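Local coordinates for protein Udp-n-acetylglucosamine pyrophosphorylase (PDB 4BQH) that probably catalyses the reaction of UTP with N-acetyl-alpha-D-glucosamine 1-phosphate to give UDP-N-acetyl-alpha-D-glucosamine and diphosphate, at residues A[304-309]-A[423-428]; A[291-296]-A[357-362]; A[44-49]-A[212-217]. All coordinates share one frame; numbering follows the deposited sequence.

Contact 1: residues A[304-309]-A[423-428]; sequences VVVKTC and FRIMQV
Thr308 and Gln427 meet through their side chains as well as their backbones. Thr308 OG1 donates to Gln427 OE1 at 2.7 Å, beside the main-chain bonds of two parallel strands. The Gln427 chain bends at chi2 (99°), which brings its amide back across the threonine. The donor sits 22° out of the amide carbonyl plane. The other end of the amide, NE2, binds Asn353 O. The backbones pair in parallel from Val304 with Phe423 to Thr308 with Gln427, in the sheet of the GT-A-type domain. Arg424 N gives to Val304 O at 2.9 Å and Met426 N to Val306 O at 2.8 Å; Val306 N and Thr308 N give back to Arg424 O and Met426 O. Val428 N extends the pairing to Thr308 O. Phe423, Val304 and Val306 share one face of the sheet. Val304 CG1 lies 3.7 Å from Phe423 CD1, and Val306 CG2 lies 3.8 Å from Phe423 CZ. Both valines approach the ring obliquely, and Trp328 stacks on it. On the other face Lys307 runs beside Met426. The buried polar ends are thus all paired: Thr308 with Gln427, and Lys307 NZ in salt bridges with Glu433 and Asp290.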
loop_
_atom_site.group_PDB
_atom_site.type_symbol
_atom_site.label_atom_id
_atom_site.label_comp_id
_atom_site.label_asym_id
_atom_site.label_seq_id
_atom_site.Cartn_x
_atom_site.Cartn_y
_atom_site.Cartn_z
ATOM N N VAL A 304 8.981 -11.767 -4.006
ATOM C CA VAL A 304 7.949 -11.157 -3.133
ATOM C C VAL A 304 8.442 -11.187 -1.693
ATOM O O VAL A 304 8.840 -12.257 -1.211
ATOM C CB VAL A 304 6.605 -11.918 -3.200
ATOM C CG1 VAL A 304 5.637 -11.382 -2.120
ATOM C CG2 VAL A 304 5.987 -11.776 -4.585
ATOM N N VAL A 305 8.399 -10.039 -1.007
ATOM C CA VAL A 305 8.552 -10.010 0.446
ATOM C C VAL A 305 7.300 -9.362 1.008
ATOM O O VAL A 305 6.863 -8.324 0.494
ATOM C CB VAL A 305 9.782 -9.193 0.906
ATOM C CG1 VAL A 305 9.964 -9.349 2.402
ATOM C CG2 VAL A 305 11.048 -9.682 0.201
ATOM N N VAL A 306 6.701 -9.999 2.022
ATOM C CA VAL A 306 5.558 -9.398 2.708
ATOM C C VAL A 306 5.952 -8.980 4.114
ATOM O O VAL A 306 6.743 -9.676 4.818
ATOM C CB VAL A 306 4.325 -10.335 2.767
ATOM C CG1 VAL A 306 3.895 -10.707 1.338
ATOM C CG2 VAL A 306 4.634 -11.592 3.577
ATOM N N LYS A 307 5.419 -7.835 4.531
ATOM C CA LYS A 307 5.526 -7.484 5.946
ATOM C C LYS A 307 4.312 -7.983 6.703
ATOM O O LYS A 307 3.182 -7.873 6.230
ATOM C CB LYS A 307 5.618 -5.970 6.141
ATOM C CG LYS A 307 7.031 -5.455 5.985
ATOM C CD LYS A 307 7.027 -3.961 6.309
ATOM C CE LYS A 307 8.437 -3.410 6.222
ATOM N NZ LYS A 307 8.421 -1.911 6.256
ATOM N N THR A 308 4.551 -8.496 7.896
ATOM C CA THR A 308 3.485 -9.074 8.726
ATOM C C THR A 308 3.732 -8.649 10.160
ATOM O O THR A 308 4.844 -8.240 10.495
ATOM C CB THR A 308 3.497 -10.609 8.655
ATOM O OG1 THR A 308 4.793 -11.101 9.038
ATOM C CG2 THR A 308 3.211 -11.060 7.215
ATOM N N CYS A 309 2.705 -8.750 10.997
ATOM C CA CYS A 309 2.825 -8.427 12.423
ATOM C C CYS A 309 2.223 -9.574 13.254
ATOM O O CYS A 309 1.286 -10.229 12.797
ATOM C CB CYS A 309 2.030 -7.139 12.722
ATOM S SG CYS A 309 2.763 -5.693 11.919
ATOM N N PHE A 423 9.786 -16.397 -2.078
ATOM C CA PHE A 423 8.839 -15.695 -1.183
ATOM C C PHE A 423 9.410 -15.565 0.234
ATOM O O PHE A 423 9.876 -16.548 0.819
ATOM C CB PHE A 423 7.501 -16.461 -1.144
ATOM C CG PHE A 423 6.458 -15.810 -0.255
ATOM C CD1 PHE A 423 5.583 -14.860 -0.784
ATOM C CD2 PHE A 423 6.352 -16.142 1.080
ATOM C CE1 PHE A 423 4.621 -14.270 0.008
ATOM C CE2 PHE A 423 5.377 -15.558 1.896
ATOM C CZ PHE A 423 4.514 -14.615 1.350
ATOM N N ARG A 424 9.408 -14.349 0.778
ATOM C CA ARG A 424 9.896 -14.143 2.143
ATOM C C ARG A 424 8.909 -13.328 2.978
ATOM O O ARG A 424 8.154 -12.491 2.461
ATOM C CB ARG A 424 11.248 -13.430 2.134
ATOM C CG ARG A 424 12.391 -14.184 1.429
ATOM C CD ARG A 424 12.815 -15.349 2.309
ATOM N NE ARG A 424 13.920 -16.124 1.718
ATOM C CZ ARG A 424 13.777 -17.197 0.948
ATOM N NH1 ARG A 424 12.564 -17.651 0.611
ATOM N NH2 ARG A 424 14.872 -17.816 0.490
ATOM N N ILE A 425 8.934 -13.599 4.275
ATOM C CA ILE A 425 8.149 -12.854 5.267
ATOM C C ILE A 425 9.114 -12.042 6.117
ATOM O O ILE A 425 10.169 -12.562 6.547
ATOM C CB ILE A 425 7.418 -13.832 6.199
ATOM C CG1 ILE A 425 6.256 -14.493 5.430
ATOM C CG2 ILE A 425 6.916 -13.100 7.462
ATOM C CD1 ILE A 425 5.645 -15.705 6.124
ATOM N N MET A 426 8.754 -10.784 6.382
ATOM C CA MET A 426 9.481 -9.955 7.350
ATOM C C MET A 426 8.472 -9.555 8.441
ATOM O O MET A 426 7.543 -8.810 8.179
ATOM C CB MET A 426 10.108 -8.726 6.672
ATOM C CG MET A 426 11.000 -7.904 7.605
ATOM S SD MET A 426 11.948 -6.680 6.653
ATOM C CE MET A 426 10.742 -5.475 6.363
ATOM N N GLN A 427 8.638 -10.123 9.630
ATOM C CA GLN A 427 7.724 -9.862 10.746
ATOM C C GLN A 427 8.224 -8.593 11.445
ATOM O O GLN A 427 9.344 -8.566 11.922
ATOM C CB GLN A 427 7.692 -11.053 11.709
ATOM C CG GLN A 427 6.740 -10.881 12.907
ATOM C CD GLN A 427 5.397 -11.582 12.725
ATOM O OE1 GLN A 427 4.709 -11.396 11.715
ATOM N NE2 GLN A 427 5.016 -12.390 13.718
ATOM N N VAL A 428 7.380 -7.565 11.489
ATOM C CA VAL A 428 7.766 -6.240 11.980
ATOM C C VAL A 428 6.916 -5.838 13.194
ATOM O O VAL A 428 5.910 -6.468 13.501
ATOM C CB VAL A 428 7.686 -5.139 10.880
ATOM C CG1 VAL A 428 8.631 -5.447 9.727
ATOM C CG2 VAL A 428 6.249 -4.943 10.366
#

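Contact 2: residues A[291-296]-A[357-362]; sequences PVFIGY and ISSNLC
Phe293 and Leu361 carry this contact, with Ile294 in a smaller part. Phe293 projects from helix 291-300 toward strand 359-363, and Leu361 projects from the strand toward the helix. The two side chains slide past each other in opposite directions. CB of Leu361 lies over one face of the Phe293 ring, 3.8 Å from the centroid and 18° off the ring normal. This is a CH-pi contact. The methylene is displaced toward the rim, and its nearest ring atom is Phe293 CZ, 3.6 Å from Leu361 CB. The Phe293 side chain has CG anti to the backbone N (chi1 -163°), and the far end of the ring, CZ, reaches the strand backbone. There Phe293 CZ lies 3.5 Å from Leu361 N. The leucine extends the other way, back to the helix. Its CD2 rests 3.5 Å from Phe293 O and 3.6 Å from Ile294 CA. Ile294 adds CG1, 4.1 Å from Leu361 CD2, and its side chain crosses the leucine at about a right angle. Val305 and Met426 also touch the Phe293 ring, so the helix packs over three strands of one sheet. No hydrogen bond joins the two segments. Helix and sheet therefore meet here by apolar packing, while the strand's backbone pairs within the sheet.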
loop_
_atom_site.group_PDB
_atom_site.type_symbol
_atom_site.label_atom_id
_atom_site.label_comp_id
_atom_site.label_asym_id
_atom_site.label_seq_id
_atom_site.Cartn_x
_atom_site.Cartn_y
_atom_site.Cartn_z
ATOM N N PRO A 291 14.656 0.860 3.520
ATOM C CA PRO A 291 15.882 0.239 3.018
ATOM C C PRO A 291 16.162 -1.147 3.622
ATOM O O PRO A 291 16.835 -1.955 2.983
ATOM C CB PRO A 291 16.974 1.248 3.420
ATOM C CG PRO A 291 16.430 1.865 4.697
ATOM C CD PRO A 291 14.954 2.027 4.384
ATOM N N VAL A 292 15.645 -1.446 4.811
ATOM C CA VAL A 292 15.823 -2.817 5.372
ATOM C C VAL A 292 14.965 -3.829 4.590
ATOM O O VAL A 292 15.423 -4.929 4.271
ATOM C CB VAL A 292 15.503 -2.864 6.876
ATOM C CG1 VAL A 292 15.575 -4.285 7.445
ATOM C CG2 VAL A 292 16.445 -1.922 7.628
ATOM N N PHE A 293 13.731 -3.444 4.290
ATOM C CA PHE A 293 12.786 -4.257 3.497
ATOM C C PHE A 293 13.413 -4.523 2.118
ATOM O O PHE A 293 13.466 -5.656 1.654
ATOM C CB PHE A 293 11.528 -3.384 3.348
ATOM C CG PHE A 293 10.262 -4.096 2.926
ATOM C CD1 PHE A 293 10.077 -5.465 3.066
ATOM C CD2 PHE A 293 9.204 -3.328 2.467
ATOM C CE1 PHE A 293 8.847 -6.057 2.719
ATOM C CE2 PHE A 293 7.973 -3.908 2.119
ATOM C CZ PHE A 293 7.811 -5.276 2.248
ATOM N N ILE A 294 13.923 -3.468 1.491
ATOM C CA ILE A 294 14.588 -3.565 0.178
ATOM C C ILE A 294 15.860 -4.422 0.224
ATOM O O ILE A 294 16.064 -5.282 -0.644
ATOM C CB ILE A 294 14.881 -2.161 -0.380
ATOM C CG1 ILE A 294 13.550 -1.415 -0.638
ATOM C CG2 ILE A 294 15.741 -2.226 -1.656
ATOM C CD1 ILE A 294 13.757 0.106 -0.736
ATOM N N GLY A 295 16.695 -4.177 1.219
ATOM C CA GLY A 295 17.947 -4.939 1.384
ATOM C C GLY A 295 17.673 -6.419 1.617
ATOM O O GLY A 295 18.338 -7.294 1.039
ATOM N N TYR A 296 16.656 -6.704 2.426
ATOM C CA TYR A 296 16.237 -8.091 2.663
ATOM C C TYR A 296 15.801 -8.757 1.357
ATOM O O TYR A 296 16.191 -9.900 1.069
ATOM C CB TYR A 296 15.086 -8.104 3.678
ATOM C CG TYR A 296 14.591 -9.466 4.107
ATOM C CD1 TYR A 296 15.458 -10.450 4.628
ATOM C CD2 TYR A 296 13.228 -9.739 4.073
ATOM C CE1 TYR A 296 14.951 -11.690 5.052
ATOM C CE2 TYR A 296 12.715 -10.968 4.480
ATOM C CZ TYR A 296 13.568 -11.930 4.960
ATOM O OH TYR A 296 12.979 -13.109 5.363
ATOM N N ILE A 357 -0.548 -7.065 6.900
ATOM C CA ILE A 357 -0.748 -5.608 7.014
ATOM C C ILE A 357 -0.718 -4.905 5.632
ATOM O O ILE A 357 -0.598 -3.675 5.539
ATOM C CB ILE A 357 0.218 -4.947 8.031
ATOM C CG1 ILE A 357 1.686 -5.103 7.607
ATOM C CG2 ILE A 357 -0.006 -5.536 9.432
ATOM C CD1 ILE A 357 2.592 -4.028 8.182
ATOM N N SER A 358 -0.867 -5.690 4.570
ATOM C CA SER A 358 -0.941 -5.185 3.191
ATOM C C SER A 358 0.236 -4.270 2.867
ATOM O O SER A 358 0.064 -3.158 2.353
ATOM C CB SER A 358 -2.281 -4.486 2.905
ATOM O OG SER A 358 -3.319 -5.348 3.302
ATOM N N SER A 359 1.434 -4.751 3.169
ATOM C CA SER A 359 2.643 -4.027 2.850
ATOM C C SER A 359 3.582 -5.026 2.161
ATOM O O SER A 359 4.028 -5.987 2.793
ATOM C CB SER A 359 3.275 -3.499 4.129
ATOM O OG SER A 359 4.483 -2.831 3.821
ATOM N N ASN A 360 3.851 -4.807 0.875
ATOM C CA ASN A 360 4.562 -5.786 0.046
ATOM C C ASN A 360 5.695 -5.154 -0.732
ATOM O O ASN A 360 5.657 -3.965 -1.063
ATOM C CB ASN A 360 3.658 -6.458 -1.006
ATOM C CG ASN A 360 2.380 -7.058 -0.444
ATOM O OD1 ASN A 360 2.310 -7.571 0.686
ATOM N ND2 ASN A 360 1.377 -7.069 -1.275
ATOM N N LEU A 361 6.703 -5.963 -1.034
ATOM C CA LEU A 361 7.760 -5.519 -1.932
ATOM C C LEU A 361 7.889 -6.582 -3.008
ATOM O O LEU A 361 8.143 -7.743 -2.703
ATOM C CB LEU A 361 9.063 -5.345 -1.145
ATOM C CG LEU A 361 10.237 -4.793 -1.943
ATOM C CD1 LEU A 361 10.020 -3.334 -2.302
ATOM C CD2 LEU A 361 11.485 -4.881 -1.105
ATOM N N CYS A 362 7.695 -6.205 -4.269
ATOM C CA CYS A 362 7.702 -7.183 -5.339
ATOM C C CYS A 362 8.738 -6.815 -6.384
ATOM O O CYS A 362 8.904 -5.636 -6.690
ATOM C CB CYS A 362 6.343 -7.217 -6.023
ATOM S SG CYS A 362 5.015 -7.714 -4.905
#

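Contact 3: residues A[44-49]-A[212-217]; sequences NELAGV and SVPCYD. With 9VU ((3S)-3-[2-(1,3-benzodioxol-5-yl)-2-oxidanylidene-ethyl]-4-bromanyl-5-methyl-3-oxidanyl-1H-indol-2-one), chain C.
Glu45 O accepts a hydrogen bond from Ser212 N at 2.9 Å, nearly straight with an N-H...O angle of 165°. Ser212 OG is also 3.2 Å from Glu45 O. A chi1 of 60° sets Ser212 OG between its own N and carbonyl carbon, on the side where Glu45 O lies. A water links the side chains: it donates to Glu45 OE1 at 2.7 Å and lies 2.9 Å from Ser212 OG. Glu45 OE1 also forms a salt bridge with Arg230. Ser212 O is different. It is buried by the contact and has no partner in the model. Apolar groups crowd it instead, with Leu46 CD2 at 3.5 Å and Val49 CG2 at 3.7 Å from Ser212 O. Leu46 CD2 also reaches Pro214 CD, and Ile231 touches both of these side chains.

Residues Leu46 to Val49 form a type II turn, closed by Val49 N on Leu46 O. Arg14 binds the carbonyls of both Leu46 and Val49, and Ser211 OG binds Ala47 O. Gly48, Val49 and Val213 belong to the pocket of the allosteric inhibitor 9VU. The turn presents Gly48 O to it, and the indolone nitrogen NAG donates to Gly48 O at 2.8 Å. Asp50 N makes another hydrogen bond to the ligand. Val213 CG2 lies 3.6 Å from CAS of the benzodioxole. Further along, Cys215 is joined to Cys232 by a disulfide. The chemistry implies a pocket wall built from the loop 44-49 and the short strand 213-214, joined by one firm backbone bond, a water and the packing of Leu46 on Pro214. The carbonyl of Gly48 and the backbone of Val49 come from one segment, a methyl of Val213 from the other.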
loop_
_atom_site.group_PDB
_atom_site.type_symbol
_atom_site.label_atom_id
_atom_site.label_comp_id
_atom_site.label_asym_id
_atom_site.label_seq_id
_atom_site.Cartn_x
_atom_site.Cartn_y
_atom_site.Cartn_z
ATOM N N ASN A 44 -13.522 4.848 -18.817
ATOM C CA ASN A 44 -12.646 5.505 -17.855
ATOM C C ASN A 44 -12.557 4.828 -16.505
ATOM O O ASN A 44 -11.567 5.029 -15.792
ATOM C CB ASN A 44 -13.087 6.946 -17.639
ATOM C CG ASN A 44 -13.152 7.719 -18.933
ATOM O OD1 ASN A 44 -12.390 7.446 -19.868
ATOM N ND2 ASN A 44 -14.078 8.665 -19.009
ATOM N N GLU A 45 -13.594 4.074 -16.136
ATOM C CA GLU A 45 -13.628 3.441 -14.806
ATOM C C GLU A 45 -13.471 1.935 -14.884
ATOM O O GLU A 45 -13.137 1.318 -13.875
ATOM C CB GLU A 45 -14.938 3.743 -14.070
ATOM C CG GLU A 45 -15.166 5.224 -13.837
ATOM C CD GLU A 45 -16.465 5.460 -13.090
ATOM O OE1 GLU A 45 -16.635 4.904 -11.982
ATOM O OE2 GLU A 45 -17.319 6.187 -13.614
ATOM N N LEU A 46 -13.780 1.350 -16.040
ATOM C CA LEU A 46 -13.574 -0.097 -16.258
ATOM C C LEU A 46 -12.647 -0.374 -17.445
ATOM O O LEU A 46 -12.805 -1.370 -18.161
ATOM C CB LEU A 46 -14.912 -0.844 -16.431
ATOM C CG LEU A 46 -15.710 -0.873 -15.119
ATOM C CD1 LEU A 46 -16.808 0.153 -15.236
ATOM C CD2 LEU A 46 -16.265 -2.266 -14.827
ATOM N N ALA A 47 -11.698 0.532 -17.662
ATOM C CA ALA A 47 -10.734 0.379 -18.753
ATOM C C ALA A 47 -10.072 -1.000 -18.678
ATOM O O ALA A 47 -9.671 -1.449 -17.593
ATOM C CB ALA A 47 -9.687 1.486 -18.684
ATOM N N GLY A 48 -9.996 -1.680 -19.814
ATOM C CA GLY A 48 -9.272 -2.936 -19.911
ATOM C C GLY A 48 -10.019 -4.167 -19.428
ATOM O O GLY A 48 -9.620 -5.285 -19.762
ATOM N N VAL A 49 -11.120 -3.973 -18.675
ATOM C CA VAL A 49 -11.903 -5.101 -18.143
ATOM C C VAL A 49 -12.437 -5.964 -19.279
ATOM O O VAL A 49 -13.052 -5.462 -20.237
ATOM C CB VAL A 49 -13.084 -4.617 -17.259
ATOM C CG1 VAL A 49 -14.102 -5.741 -17.016
ATOM C CG2 VAL A 49 -12.569 -4.012 -15.947
ATOM N N SER A 212 -12.538 -0.488 -11.749
ATOM C CA SER A 212 -13.504 -1.093 -10.859
ATOM C C SER A 212 -13.963 -2.435 -11.453
ATOM O O SER A 212 -13.621 -2.792 -12.589
ATOM C CB SER A 212 -14.677 -0.148 -10.670
ATOM O OG SER A 212 -15.303 0.111 -11.922
ATOM N N VAL A 213 -14.722 -3.199 -10.671
ATOM C CA VAL A 213 -15.157 -4.537 -11.085
ATOM C C VAL A 213 -16.693 -4.558 -11.030
ATOM O O VAL A 213 -17.271 -4.100 -10.040
ATOM C CB VAL A 213 -14.587 -5.601 -10.122
ATOM C CG1 VAL A 213 -15.136 -6.992 -10.440
ATOM C CG2 VAL A 213 -13.062 -5.640 -10.248
ATOM N N PRO A 214 -17.354 -5.063 -12.083
ATOM C CA PRO A 214 -18.857 -5.064 -12.054
ATOM C C PRO A 214 -19.440 -5.903 -10.911
ATOM O O PRO A 214 -18.760 -6.832 -10.410
ATOM C CB PRO A 214 -19.236 -5.729 -13.376
ATOM C CG PRO A 214 -18.022 -5.589 -14.255
ATOM C CD PRO A 214 -16.833 -5.660 -13.324
ATOM N N CYS A 215 -20.666 -5.578 -10.493
ATOM C CA CYS A 215 -21.424 -6.416 -9.568
ATOM C C CYS A 215 -22.517 -7.176 -10.315
ATOM O O CYS A 215 -23.074 -6.664 -11.294
ATOM C CB CYS A 215 -22.106 -5.590 -8.497
ATOM S SG CYS A 215 -21.217 -4.092 -8.060
ATOM N N TYR A 216 -22.827 -8.373 -9.827
ATOM C CA TYR A 216 -23.644 -9.338 -10.573
ATOM C C TYR A 216 -24.863 -9.857 -9.822
ATOM O O TYR A 216 -24.806 -10.062 -8.620
ATOM C CB TYR A 216 -22.752 -10.535 -10.941
ATOM C CG TYR A 216 -21.651 -10.177 -11.906
ATOM C CD1 TYR A 216 -20.431 -9.654 -11.455
ATOM C CD2 TYR A 216 -21.834 -10.351 -13.283
ATOM C CE1 TYR A 216 -19.433 -9.319 -12.359
ATOM C CE2 TYR A 216 -20.854 -10.026 -14.187
ATOM C CZ TYR A 216 -19.662 -9.504 -13.719
ATOM O OH TYR A 216 -18.707 -9.171 -14.607
ATOM N N ASP A 217 -25.947 -10.092 -10.553
ATOM C CA ASP A 217 -27.053 -10.893 -10.033
ATOM C C ASP A 217 -26.592 -12.347 -9.921
ATOM O O ASP A 217 -26.072 -12.896 -10.875
ATOM C CB ASP A 217 -28.262 -10.803 -10.966
ATOM C CG ASP A 217 -29.444 -11.602 -10.447
ATOM O OD1 ASP A 217 -30.008 -11.223 -9.402
ATOM O OD2 ASP A 217 -29.807 -12.607 -11.085
HETATM O OAN 9VU C . -10.480 -8.247 -17.143
HETATM C CAH 9VU C . -9.258 -8.002 -17.138
HETATM N NAG 9VU C . -8.639 -7.279 -18.075
HETATM C CAC 9VU C . -7.310 -7.236 -17.787
HETATM C CAB 9VU C . -6.326 -6.643 -18.471
HETATM C CAA 9VU C . -4.980 -6.704 -18.075
HETATM C CAF 9VU C . -4.677 -7.437 -16.921
HETATM C CAJ 9VU C . -3.314 -7.534 -16.477
HETATM C CAE 9VU C . -5.751 -8.047 -16.234
HETATM BR BRA 9VU C . -5.306 -8.975 -14.638
HETATM C CAD 9VU C . -7.042 -7.948 -16.657
HETATM C CAI 9VU C . -8.302 -8.472 -16.196
HETATM O OAL 9VU C . -8.306 -9.898 -16.309
HETATM C CAM 9VU C . -8.645 -8.201 -14.706
HETATM C CAO 9VU C . -8.901 -6.713 -14.390
HETATM O OAP 9VU C . -8.988 -5.923 -15.343
HETATM C CAQ 9VU C . -9.076 -6.336 -13.026
HETATM C CAV 9VU C . -8.723 -7.167 -11.960
HETATM C CAU 9VU C . -8.909 -6.795 -10.681
HETATM O OAY 9VU C . -8.607 -7.480 -9.539
HETATM C CAX 9VU C . -9.384 -6.800 -8.515
HETATM O OAW 9VU C . -9.482 -5.459 -9.010
HETATM C CAT 9VU C . -9.414 -5.601 -10.370
HETATM C CAS 9VU C . -9.763 -4.740 -11.340
HETATM C CAR 9VU C . -9.593 -5.081 -12.681
HETATM O O HOH W 1 -17.297 2.252 -11.849
#

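Contacts 1 and 2 belong to one part of the fold, their centres only 7 Å apart. They share a sheet: strand 304-309 lies between 423-427 and 359-363, parallel to the first and antiparallel to the second. Backbone bonds probably join them directly, with Leu361 N 2.8 Å from Val305 O and Lys307 N 2.9 Å from Ser359 O. Helix 291-300 is followed by strand 304-309 after a short connection. Contact 3 stands apart, its centre about 31 Å from that of contact 1 and 30 Å from that of contact 2; nearest atoms are about 21 Å and 17 Å away. Of the three, it alone touches the allosteric inhibitor. The Asn360 side chain, in contact 2, is about 13 Å from the ligand.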